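Local coordinates for protein paenibacillus xanthan lyase (Paenibacillus, PDB 6F2P) that probably cleaves xanthan by an eliminative lyase reaction, as a calcium-binding member of polysaccharide lyase family 8, at residues 515-518 and 522-525; 284-289 and 582-587; 276-281 and 425-430. All coordinates share one frame; numbering follows the deposited sequence.

In the fold
From the N terminus, interaction 3 opens first at 276-281, and interaction 2 opens a few residues later at 284-289. The chain then runs out of the helical domain into the super-sandwich, where 425-430 closes interaction 3 over a loop of 143 residues. Interaction 1 opens and closes next, across just three residues, nested inside the 292-residue loop that 582-587 finally closes for interaction 2. Interactions 2 and 3 therefore cross along the sequence. They also touch, with Leu583 and Ile285 packing on Trp427, and together they join the helical domain to the super-sandwich. Interaction 1 stays within the super-sandwich and meets interaction 3 through Lys516 and Phe426.

Interaction 1: 515-518 and 522-525; sequences RKLN and NNAL
Leu517 lies with its CB and CD2 alongside the amide of Asn523, the two side chains sliding past each other in opposite directions. They flank a short connecting loop in the super-sandwich domain, where the chain leaves strand 508-516 of one sheet and is about to enter strand 525-527 of another. Polar grips close the loop. The backbone N of Asn518 donates to Asn523 OD1 at 3.0 Å, and the bond is almost straight (173°). The side chain of Asn518 answers with both ends of its amide. Its OD1 accepts from the backbone N of Asn522 at 3.2 Å, while its ND2 gives a hydrogen to Asn522 OD1 at 2.9 Å, a bond that runs close to the plane of the donor amide. The two side chains cross at roughly a right angle, and their amide planes are steeply turned against each other. With CG set between the backbone N and the carbonyl carbon (chi1 60°), Asn518 turns its amide across the loop toward Asn522. Replacing Asn518 by alanine would remove both amide bonds and is likely to leave the backbone N and OD1 of Asn522 without these partners, so that the loop could slacken. Asn523 is held from its other end too, because its ND2 donates to Ala551 O and Ser553 OG, while Arg573 reaches its backbone carbonyl. Asn598, on strand 595-607, takes the carbonyl of Asn518 through its ND2. In the Asn518-Asn523 bond, the donating N sits 16° off the carbonyl plane at Asn523 OD1.

Interaction 2: 284-289 and 582-587; sequences EISRHG and SLNSSA
The seam between the helical domain and the super-sandwich of this family 8 lyase brings together Ser286, just past a short 3-10 turn, and Leu583 and Asn584 in the loop between strands 566-578 and 595-607. Ser286 and Leu583 meet through their CB atoms at 3.7 Å, and the CA atoms of Ser286 and Leu583 are 5.3 Å apart. The side chain of Asn584 comes alongside the serine, with CB near Ser286 O and ND2 near both serine oxygens. Both bonds are weak, 3.2 Å from Asn584 ND2 to Ser286 OG and 3.4 Å to Ser286 O. The firmer partner of Asn584 ND2 is Glu400 OE2, and that same carboxylate oxygen pairs with Arg287 NE, so Glu400 binds a side chain from each segment. Ser286 OG has its own ties to Arg283 O and Asn401 N.

The far end of the Asn584 amide is busy within its own loop. Asn584 OD1 accepts from the backbone N of Ser586 at 3.1 Å, in the carbonyl plane, which makes an Asx turn, and also from Ser586 OG at 2.9 Å. With OD1 bound in this way and ND2 bound to Glu400, the amide's rotation is probably fixed. Arg287 runs extended from CG to NE, and its NH1 reaches back to Glu284 OE2 at 3.2 Å in a salt bridge. Farther along, the ring of His288 meets Trp589 edge-to-face. Ile285 and Leu583 both pack against Trp427 of helix 426-429, while the 284-289 segment leads on toward helix 292-307.

Interaction 3: 276-281 and 425-430; sequences LMDMVR and HFWATV
Asp278 OD1 is gripped by two nitrogens of one arginine, while the other oxygen of the carboxylate reaches across to Trp427. Arg281 approaches side-on, its NE and NH2 each 2.8 Å from Asp278 OD1, and this oxygen lies near the guanidinium plane. Toward NE the oxygen uses its anti lone pair, whereas NH2 comes to it from above the carboxylate plane.

The bond between the segments runs from Trp427 NE1 to Asp278 OD2 at 2.9 Å, nearly straight at 167°. The acceptor sits at the edge of the indole, in its plane, but the indole N-H meets Asp278 OD2 from well above the carboxylate plane, 68° out of it. Trp427 has CG anti to its carbonyl carbon (chi1 -75°), which carries the indole out from the short helix 426-429 with its N-H edge toward Asp278. One indole face is covered by Phe426, whose CE2 stands 3.5 Å above it, over the centre of the Trp427 ring.

This bond joins the helical domain to the super-sandwich, the two parts between which the substrate cleft lies in polysaccharide lyases of family 8. In 276-281, Asp278 stands in a 3-10 turn closed by Arg281 N donating to Asp278 O at 3.0 Å, so the arginine holds the aspartate by backbone and by side chain. The arginine probably offsets the charge of the buried carboxylate. Around the pair, Asp278 also packs on Asp292 at the start of helix 292-307, and Trp427 lies against Met411 and Tyr413 of strand 411-415.

Interaction 1: 515-518 and 522-525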
ATOM      1  N   ARG A 515     -10.858  25.582   3.147  1.00 16.54           N
ATOM      2  CA  ARG A 515     -10.089  25.922   4.336  1.00 15.05           C
ATOM      3  C   ARG A 515     -10.914  26.691   5.341  1.00 21.20           C
ATOM      4  O   ARG A 515     -11.648  27.602   4.969  1.00 22.04           O
ATOM      5  CB  ARG A 515      -8.889  26.787   3.946  1.00 20.60           C
ATOM      6  CG  ARG A 515      -7.817  26.908   5.020  1.00 15.92           C
ATOM      7  CD  ARG A 515      -6.950  25.660   5.038  1.00 19.94           C
ATOM      8  NE  ARG A 515      -5.883  25.734   6.031  1.00 20.80           N
ATOM      9  CZ  ARG A 515      -5.121  24.698   6.367  1.00 16.71           C
ATOM     10  NH1 ARG A 515      -5.322  23.526   5.785  1.00 13.67           N
ATOM     11  NH2 ARG A 515      -4.170  24.828   7.285  1.00 15.17           N
ATOM     12  N   LYS A 516     -10.777  26.345   6.618  1.00 24.08           N
ATOM     13  CA  LYS A 516     -11.425  27.120   7.667  1.00 20.36           C
ATOM     14  C   LYS A 516     -10.639  28.396   7.922  1.00 20.84           C
ATOM     15  O   LYS A 516      -9.412  28.368   7.995  1.00 24.50           O
ATOM     16  CB  LYS A 516     -11.551  26.319   8.958  1.00 21.58           C
ATOM     17  CG  LYS A 516     -12.611  26.870   9.888  1.00 20.56           C
ATOM     18  CD  LYS A 516     -12.247  26.651  11.327  1.00 25.18           C
ATOM     19  CE  LYS A 516     -12.064  25.193  11.623  1.00 19.72           C
ATOM     20  NZ  LYS A 516     -11.374  25.031  12.922  1.00 23.17           N
ATOM     21  N   LEU A 517     -11.352  29.507   8.068  1.00 21.36           N
ATOM     22  CA  LEU A 517     -10.723  30.819   8.169  1.00 20.62           C
ATOM     23  C   LEU A 517     -10.721  31.342   9.601  1.00 20.55           C
ATOM     24  O   LEU A 517     -11.180  30.658  10.518  1.00 24.72           O
ATOM     25  CB  LEU A 517     -11.428  31.804   7.234  1.00 18.91           C
ATOM     26  CG  LEU A 517     -11.544  31.272   5.802  1.00 21.92           C
ATOM     27  CD1 LEU A 517     -12.209  32.277   4.876  1.00 19.23           C
ATOM     28  CD2 LEU A 517     -10.162  30.895   5.280  1.00 21.83           C
ATOM     29  N   ASN A 518     -10.198  32.551   9.796  1.00 16.24           N
ATOM     30  CA  ASN A 518     -10.261  33.188  11.101  1.00 17.52           C
ATOM     31  C   ASN A 518     -11.706  33.544  11.452  1.00 21.65           C
ATOM     32  O   ASN A 518     -12.618  33.310  10.652  1.00 20.92           O
ATOM     33  CB  ASN A 518      -9.334  34.404  11.183  1.00 13.48           C
ATOM     34  CG  ASN A 518      -9.665  35.477  10.161  1.00 22.42           C
ATOM     35  OD1 ASN A 518     -10.819  35.660   9.762  1.00 22.49           O
ATOM     36  ND2 ASN A 518      -8.642  36.205   9.739  1.00 22.31           N
ATOM     37  N   ASN A 522     -11.985  36.697   6.995  1.00 20.97           N
ATOM     38  CA  ASN A 522     -11.494  37.737   6.100  1.00 19.17           C
ATOM     39  C   ASN A 522     -10.084  37.517   5.563  1.00 21.43           C
ATOM     40  O   ASN A 522      -9.471  38.455   5.064  1.00 22.16           O
ATOM     41  CB  ASN A 522     -11.560  39.102   6.783  1.00 19.18           C
ATOM     42  CG  ASN A 522     -10.478  39.287   7.839  1.00 24.05           C
ATOM     43  OD1 ASN A 522      -9.656  38.405   8.087  1.00 31.82           O
ATOM     44  ND2 ASN A 522     -10.467  40.457   8.455  1.00 20.30           N
ATOM     45  N   ASN A 523      -9.562  36.305   5.713  1.00 21.81           N
ATOM     46  CA  ASN A 523      -8.212  35.991   5.251  1.00 19.50           C
ATOM     47  C   ASN A 523      -8.050  36.432   3.812  1.00 20.72           C
ATOM     48  O   ASN A 523      -8.894  36.109   2.971  1.00 20.22           O
ATOM     49  CB  ASN A 523      -7.937  34.495   5.375  1.00 15.25           C
ATOM     50  CG  ASN A 523      -8.022  34.010   6.800  1.00 19.89           C
ATOM     51  OD1 ASN A 523      -9.093  34.034   7.409  1.00 24.52           O
ATOM     52  ND2 ASN A 523      -6.892  33.572   7.349  1.00 17.63           N
ATOM     53  N   ALA A 524      -7.001  37.202   3.528  1.00 16.68           N
ATOM     54  CA  ALA A 524      -6.877  37.783   2.196  1.00 16.77           C
ATOM     55  C   ALA A 524      -6.756  36.696   1.121  1.00 19.29           C
ATOM     56  O   ALA A 524      -5.982  35.738   1.264  1.00 18.01           O
ATOM     57  CB  ALA A 524      -5.723  38.743   2.132  1.00 16.20           C
ATOM     58  N   LEU A 525      -7.566  36.828   0.075  1.00 14.90           N
ATOM     59  CA  LEU A 525      -7.485  35.936  -1.071  1.00 15.32           C
ATOM     60  C   LEU A 525      -6.981  36.722  -2.262  1.00 19.61           C
ATOM     61  O   LEU A 525      -7.715  37.522  -2.833  1.00 20.09           O
ATOM     62  CB  LEU A 525      -8.840  35.314  -1.395  1.00 12.57           C
ATOM     63  CG  LEU A 525      -8.817  34.343  -2.588  1.00 20.63           C
ATOM     64  CD1 LEU A 525      -8.355  32.939  -2.188  1.00 19.65           C
ATOM     65  CD2 LEU A 525     -10.167  34.262  -3.277  1.00 19.30           C
TER

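Interaction 2: 284-289 and 582-587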
ATOM      1  N   GLU A 284     -14.197   8.023  14.076  1.00 16.71           N
ATOM      2  CA  GLU A 284     -14.053   8.902  15.228  1.00 15.25           C
ATOM      3  C   GLU A 284     -13.912  10.380  14.901  1.00 17.00           C
ATOM      4  O   GLU A 284     -13.885  11.215  15.805  1.00 21.13           O
ATOM      5  CB  GLU A 284     -12.913   8.427  16.111  1.00 18.02           C
ATOM      6  CG  GLU A 284     -13.131   7.006  16.556  1.00 21.79           C
ATOM      7  CD  GLU A 284     -12.191   6.613  17.652  1.00 38.20           C
ATOM      8  OE1 GLU A 284     -11.510   7.523  18.177  1.00 34.82           O
ATOM      9  OE2 GLU A 284     -12.135   5.404  17.989  1.00 41.54           O
ATOM     10  N   ILE A 285     -13.857  10.713  13.616  1.00 17.90           N
ATOM     11  CA  ILE A 285     -13.769  12.114  13.224  1.00 17.20           C
ATOM     12  C   ILE A 285     -15.089  12.792  13.528  1.00 20.46           C
ATOM     13  O   ILE A 285     -15.166  14.019  13.543  1.00 16.63           O
ATOM     14  CB  ILE A 285     -13.426  12.299  11.731  1.00 20.51           C
ATOM     15  CG1 ILE A 285     -14.480  11.634  10.837  1.00 17.34           C
ATOM     16  CG2 ILE A 285     -12.038  11.760  11.433  1.00 19.00           C
ATOM     17  CD1 ILE A 285     -14.357  12.008   9.359  1.00 14.50           C
ATOM     18  N   SER A 286     -16.119  11.984  13.782  1.00 19.07           N
ATOM     19  CA  SER A 286     -17.451  12.498  14.100  1.00 19.23           C
ATOM     20  C   SER A 286     -17.719  12.670  15.590  1.00 18.18           C
ATOM     21  O   SER A 286     -18.853  12.892  15.979  1.00 25.03           O
ATOM     22  CB  SER A 286     -18.538  11.602  13.505  1.00 14.90           C
ATOM     23  OG  SER A 286     -18.588  10.352  14.167  1.00 15.00           O
ATOM     24  N   ARG A 287     -16.690  12.568  16.426  1.00 24.82           N
ATOM     25  CA  ARG A 287     -16.870  12.768  17.868  1.00 21.44           C
ATOM     26  C   ARG A 287     -16.399  14.153  18.289  1.00 21.22           C
ATOM     27  O   ARG A 287     -15.208  14.462  18.212  1.00 28.09           O
ATOM     28  CB  ARG A 287     -16.155  11.672  18.669  1.00 19.24           C
ATOM     29  CG  ARG A 287     -16.800  10.322  18.483  1.00 22.49           C
ATOM     30  CD  ARG A 287     -16.002   9.187  19.084  1.00 30.53           C
ATOM     31  NE  ARG A 287     -16.658   7.914  18.784  1.00 30.05           N
ATOM     32  CZ  ARG A 287     -16.082   6.719  18.888  1.00 30.36           C
ATOM     33  NH1 ARG A 287     -14.824   6.615  19.294  1.00 34.91           N
ATOM     34  NH2 ARG A 287     -16.769   5.625  18.580  1.00 25.82           N
ATOM     35  N   HIS A 288     -17.336  14.986  18.735  1.00 22.61           N
ATOM     36  CA  HIS A 288     -17.021  16.379  19.047  1.00 21.63           C
ATOM     37  C   HIS A 288     -16.008  16.513  20.168  1.00 21.10           C
ATOM     38  O   HIS A 288     -15.205  17.440  20.177  1.00 22.95           O
ATOM     39  CB  HIS A 288     -18.281  17.177  19.379  1.00 18.64           C
ATOM     40  CG  HIS A 288     -18.957  16.757  20.647  1.00 28.40           C
ATOM     41  ND1 HIS A 288     -18.721  17.378  21.854  1.00 24.34           N
ATOM     42  CD2 HIS A 288     -19.874  15.789  20.889  1.00 26.51           C
ATOM     43  CE1 HIS A 288     -19.457  16.802  22.789  1.00 27.75           C
ATOM     44  NE2 HIS A 288     -20.163  15.835  22.231  1.00 23.62           N
ATOM     45  N   GLY A 289     -16.045  15.581  21.113  1.00 26.16           N
ATOM     46  CA  GLY A 289     -15.144  15.629  22.248  1.00 25.10           C
ATOM     47  C   GLY A 289     -13.818  14.969  21.928  1.00 26.72           C
ATOM     48  O   GLY A 289     -12.930  14.880  22.777  1.00 29.76           O
ATOM     49  N   SER A 582     -25.413  16.001  13.199  1.00 20.63           N
ATOM     50  CA  SER A 582     -25.429  15.594  11.801  1.00 21.85           C
ATOM     51  C   SER A 582     -24.376  14.520  11.526  1.00 26.40           C
ATOM     52  O   SER A 582     -24.590  13.620  10.711  1.00 27.47           O
ATOM     53  CB  SER A 582     -25.174  16.799  10.904  1.00 21.94           C
ATOM     54  OG  SER A 582     -26.148  17.801  11.118  1.00 30.21           O
ATOM     55  N   LEU A 583     -23.241  14.607  12.211  1.00 17.78           N
ATOM     56  CA  LEU A 583     -22.176  13.637  11.987  1.00 22.38           C
ATOM     57  C   LEU A 583     -22.335  12.430  12.889  1.00 23.94           C
ATOM     58  O   LEU A 583     -22.017  11.297  12.493  1.00 18.61           O
ATOM     59  CB  LEU A 583     -20.798  14.260  12.212  1.00 17.56           C
ATOM     60  CG  LEU A 583     -20.312  15.284  11.191  1.00 17.87           C
ATOM     61  CD1 LEU A 583     -20.890  16.675  11.483  1.00 17.22           C
ATOM     62  CD2 LEU A 583     -18.793  15.313  11.177  1.00 15.34           C
ATOM     63  N   ASN A 584     -22.833  12.676  14.100  1.00 20.87           N
ATOM     64  CA  ASN A 584     -22.921  11.633  15.116  1.00 23.66           C
ATOM     65  C   ASN A 584     -24.163  11.786  15.970  1.00 21.40           C
ATOM     66  O   ASN A 584     -24.285  12.747  16.724  1.00 23.38           O
ATOM     67  CB  ASN A 584     -21.678  11.656  16.013  1.00 17.48           C
ATOM     68  CG  ASN A 584     -21.462  10.348  16.723  1.00 22.45           C
ATOM     69  OD1 ASN A 584     -22.415   9.697  17.144  1.00 31.67           O
ATOM     70  ND2 ASN A 584     -20.213   9.942  16.853  1.00 24.06           N
ATOM     71  N   SER A 585     -25.078  10.835  15.859  1.00 18.42           N
ATOM     72  CA  SER A 585     -26.310  10.906  16.628  1.00 20.71           C
ATOM     73  C   SER A 585     -26.469   9.674  17.500  1.00 25.66           C
ATOM     74  O   SER A 585     -27.572   9.339  17.922  1.00 27.23           O
ATOM     75  CB  SER A 585     -27.522  11.087  15.712  1.00 15.63           C
ATOM     76  OG  SER A 585     -27.599  10.058  14.740  1.00 20.55           O
ATOM     77  N   SER A 586     -25.355   8.994  17.758  1.00 28.23           N
ATOM     78  CA  SER A 586     -25.340   7.904  18.727  1.00 26.80           C
ATOM     79  C   SER A 586     -25.636   8.476  20.106  1.00 30.13           C
ATOM     80  O   SER A 586     -25.470   9.684  20.340  1.00 26.64           O
ATOM     81  CB  SER A 586     -23.984   7.194  18.740  1.00 23.55           C
ATOM     82  OG  SER A 586     -23.004   7.981  19.399  1.00 26.84           O
ATOM     83  N   ALA A 587     -26.066   7.601  21.013  1.00 32.31           N
ATOM     84  CA  ALA A 587     -26.488   8.006  22.353  1.00 29.90           C
ATOM     85  C   ALA A 587     -25.362   8.691  23.126  1.00 32.58           C
ATOM     86  O   ALA A 587     -25.585   9.669  23.841  1.00 25.27           O
ATOM     87  CB  ALA A 587     -27.012   6.807  23.124  1.00 27.87           C
TER

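Interaction 3: 276-281 and 425-430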
ATOM      1  N   LEU A 276      -3.534  14.493  15.933  1.00 16.28           N
ATOM      2  CA  LEU A 276      -3.540  13.151  15.378  1.00 15.08           C
ATOM      3  C   LEU A 276      -4.340  13.224  14.101  1.00 15.06           C
ATOM      4  O   LEU A 276      -5.499  13.615  14.133  1.00 21.93           O
ATOM      5  CB  LEU A 276      -4.185  12.178  16.357  1.00 17.84           C
ATOM      6  CG  LEU A 276      -4.176  10.695  15.983  1.00 18.05           C
ATOM      7  CD1 LEU A 276      -2.775  10.221  15.680  1.00  5.56           C
ATOM      8  CD2 LEU A 276      -4.787   9.869  17.115  1.00 22.11           C
ATOM      9  N   MET A 277      -3.724  12.872  12.977  1.00 15.99           N
ATOM     10  CA  MET A 277      -4.361  13.043  11.667  1.00 16.18           C
ATOM     11  C   MET A 277      -5.686  12.299  11.534  1.00 13.13           C
ATOM     12  O   MET A 277      -5.762  11.093  11.764  1.00 15.17           O
ATOM     13  CB  MET A 277      -3.409  12.621  10.545  1.00 13.28           C
ATOM     14  CG  MET A 277      -2.179  13.491  10.442  1.00 13.19           C
ATOM     15  SD  MET A 277      -1.139  13.051   9.045  1.00 16.23           S
ATOM     16  CE  MET A 277       0.187  14.220   9.292  1.00 17.79           C
ATOM     17  N   ASP A 278      -6.725  13.034  11.150  1.00 13.54           N
ATOM     18  CA  ASP A 278      -8.080  12.488  11.072  1.00 16.03           C
ATOM     19  C   ASP A 278      -8.234  11.328  10.089  1.00 16.67           C
ATOM     20  O   ASP A 278      -9.137  10.502  10.232  1.00 15.45           O
ATOM     21  CB  ASP A 278      -9.064  13.594  10.704  1.00 13.77           C
ATOM     22  CG  ASP A 278      -9.260  14.594  11.822  1.00 16.84           C
ATOM     23  OD1 ASP A 278      -9.156  14.196  13.002  1.00 17.91           O
ATOM     24  OD2 ASP A 278      -9.515  15.777  11.518  1.00 14.60           O
ATOM     25  N   MET A 279      -7.357  11.264   9.091  1.00 12.53           N
ATOM     26  CA  MET A 279      -7.497  10.250   8.061  1.00 10.30           C
ATOM     27  C   MET A 279      -7.233   8.840   8.590  1.00 12.93           C
ATOM     28  O   MET A 279      -7.620   7.863   7.954  1.00 13.84           O
ATOM     29  CB  MET A 279      -6.614  10.563   6.860  1.00 13.36           C
ATOM     30  CG  MET A 279      -5.124  10.363   7.082  1.00 12.25           C
ATOM     31  SD  MET A 279      -4.199  10.810   5.595  1.00 18.45           S
ATOM     32  CE  MET A 279      -2.524  10.387   6.085  1.00 10.07           C
ATOM     33  N   VAL A 280      -6.594   8.726   9.753  1.00 11.31           N
ATOM     34  CA  VAL A 280      -6.410   7.414  10.368  1.00 13.18           C
ATOM     35  C   VAL A 280      -7.313   7.187  11.572  1.00 19.55           C
ATOM     36  O   VAL A 280      -7.116   6.217  12.307  1.00 19.60           O
ATOM     37  CB  VAL A 280      -4.945   7.144  10.817  1.00 13.38           C
ATOM     38  CG1 VAL A 280      -3.981   7.270   9.640  1.00 12.68           C
ATOM     39  CG2 VAL A 280      -4.544   8.060  11.964  1.00 10.75           C
ATOM     40  N   ARG A 281      -8.292   8.065  11.782  1.00 14.30           N
ATOM     41  CA  ARG A 281      -9.140   7.953  12.962  1.00 13.61           C
ATOM     42  C   ARG A 281     -10.510   7.349  12.656  1.00 18.32           C
ATOM     43  O   ARG A 281     -11.380   7.283  13.534  1.00 18.61           O
ATOM     44  CB  ARG A 281      -9.276   9.299  13.677  1.00 14.83           C
ATOM     45  CG  ARG A 281      -7.951   9.870  14.133  1.00 14.78           C
ATOM     46  CD  ARG A 281      -8.110  10.990  15.145  1.00 15.70           C
ATOM     47  NE  ARG A 281      -9.047  12.027  14.719  1.00 20.32           N
ATOM     48  CZ  ARG A 281     -10.224  12.262  15.302  1.00 22.74           C
ATOM     49  NH1 ARG A 281     -10.610  11.532  16.337  1.00 13.12           N
ATOM     50  NH2 ARG A 281     -11.018  13.228  14.853  1.00 21.29           N
ATOM     51  N   HIS A 425     -14.288  22.662  15.764  1.00 16.99           N
ATOM     52  CA  HIS A 425     -15.539  22.395  15.051  1.00 16.97           C
ATOM     53  C   HIS A 425     -15.451  22.436  13.535  1.00 21.05           C
ATOM     54  O   HIS A 425     -16.463  22.661  12.869  1.00 20.41           O
ATOM     55  CB  HIS A 425     -16.668  23.310  15.531  1.00 17.52           C
ATOM     56  CG  HIS A 425     -16.832  23.314  17.015  1.00 20.19           C
ATOM     57  ND1 HIS A 425     -17.143  22.179  17.732  1.00 17.61           N
ATOM     58  CD2 HIS A 425     -16.687  24.308  17.926  1.00 16.23           C
ATOM     59  CE1 HIS A 425     -17.198  22.474  19.019  1.00 20.47           C
ATOM     60  NE2 HIS A 425     -16.927  23.760  19.160  1.00 19.60           N
ATOM     61  N   PHE A 426     -14.257  22.204  12.993  1.00 19.27           N
ATOM     62  CA  PHE A 426     -14.097  22.013  11.552  1.00 16.77           C
ATOM     63  C   PHE A 426     -15.158  21.055  10.970  1.00 18.74           C
ATOM     64  O   PHE A 426     -15.887  21.410  10.037  1.00 20.80           O
ATOM     65  CB  PHE A 426     -12.684  21.507  11.213  1.00 15.82           C
ATOM     66  CG  PHE A 426     -12.553  20.984   9.807  1.00 17.94           C
ATOM     67  CD1 PHE A 426     -12.242  21.843   8.766  1.00 13.62           C
ATOM     68  CD2 PHE A 426     -12.769  19.638   9.524  1.00 14.78           C
ATOM     69  CE1 PHE A 426     -12.149  21.381   7.480  1.00 13.04           C
ATOM     70  CE2 PHE A 426     -12.674  19.167   8.235  1.00 17.08           C
ATOM     71  CZ  PHE A 426     -12.355  20.041   7.208  1.00 18.16           C
ATOM     72  N   TRP A 427     -15.252  19.856  11.539  1.00 14.60           N
ATOM     73  CA  TRP A 427     -16.098  18.800  10.978  1.00 16.37           C
ATOM     74  C   TRP A 427     -17.602  19.036  11.056  1.00 17.35           C
ATOM     75  O   TRP A 427     -18.357  18.450  10.280  1.00 18.64           O
ATOM     76  CB  TRP A 427     -15.767  17.446  11.613  1.00 17.33           C
ATOM     77  CG  TRP A 427     -14.486  16.851  11.107  1.00 15.63           C
ATOM     78  CD1 TRP A 427     -13.319  16.712  11.799  1.00 15.09           C
ATOM     79  CD2 TRP A 427     -14.238  16.336   9.795  1.00 15.72           C
ATOM     80  NE1 TRP A 427     -12.362  16.125  11.005  1.00 16.61           N
ATOM     81  CE2 TRP A 427     -12.899  15.888   9.769  1.00 17.00           C
ATOM     82  CE3 TRP A 427     -15.019  16.203   8.640  1.00 16.43           C
ATOM     83  CZ2 TRP A 427     -12.325  15.317   8.635  1.00 13.60           C
ATOM     84  CZ3 TRP A 427     -14.445  15.639   7.516  1.00 20.30           C
ATOM     85  CH2 TRP A 427     -13.108  15.200   7.523  1.00 14.78           C
ATOM     86  N   ALA A 428     -18.042  19.879  11.984  1.00 15.24           N
ATOM     87  CA  ALA A 428     -19.476  20.101  12.167  1.00 18.12           C
ATOM     88  C   ALA A 428     -19.984  21.274  11.341  1.00 19.95           C
ATOM     89  O   ALA A 428     -21.186  21.544  11.320  1.00 21.62           O
ATOM     90  CB  ALA A 428     -19.813  20.294  13.645  1.00 15.64           C
ATOM     91  N   THR A 429     -19.069  21.960  10.659  1.00 18.98           N
ATOM     92  CA  THR A 429     -19.420  23.139   9.863  1.00 19.27           C
ATOM     93  C   THR A 429     -19.049  23.021   8.386  1.00 24.98           C
ATOM     94  O   THR A 429     -19.742  23.579   7.538  1.00 26.04           O
ATOM     95  CB  THR A 429     -18.750  24.409  10.408  1.00 19.40           C
ATOM     96  OG1 THR A 429     -17.366  24.138  10.654  1.00 19.32           O
ATOM     97  CG2 THR A 429     -19.408  24.862  11.702  1.00 17.30           C
ATOM     98  N   VAL A 430     -17.954  22.315   8.084  1.00 23.60           N
ATOM     99  CA  VAL A 430     -17.463  22.190   6.707  1.00 18.95           C
ATOM    100  C   VAL A 430     -18.502  21.559   5.773  1.00 17.32           C
ATOM    101  O   VAL A 430     -19.335  20.760   6.201  1.00 18.59           O
ATOM    102  CB  VAL A 430     -16.136  21.376   6.637  1.00 20.49           C
ATOM    103  CG1 VAL A 430     -16.392  19.897   6.891  1.00 15.80           C
ATOM    104  CG2 VAL A 430     -15.455  21.556   5.290  1.00 15.41           C
TER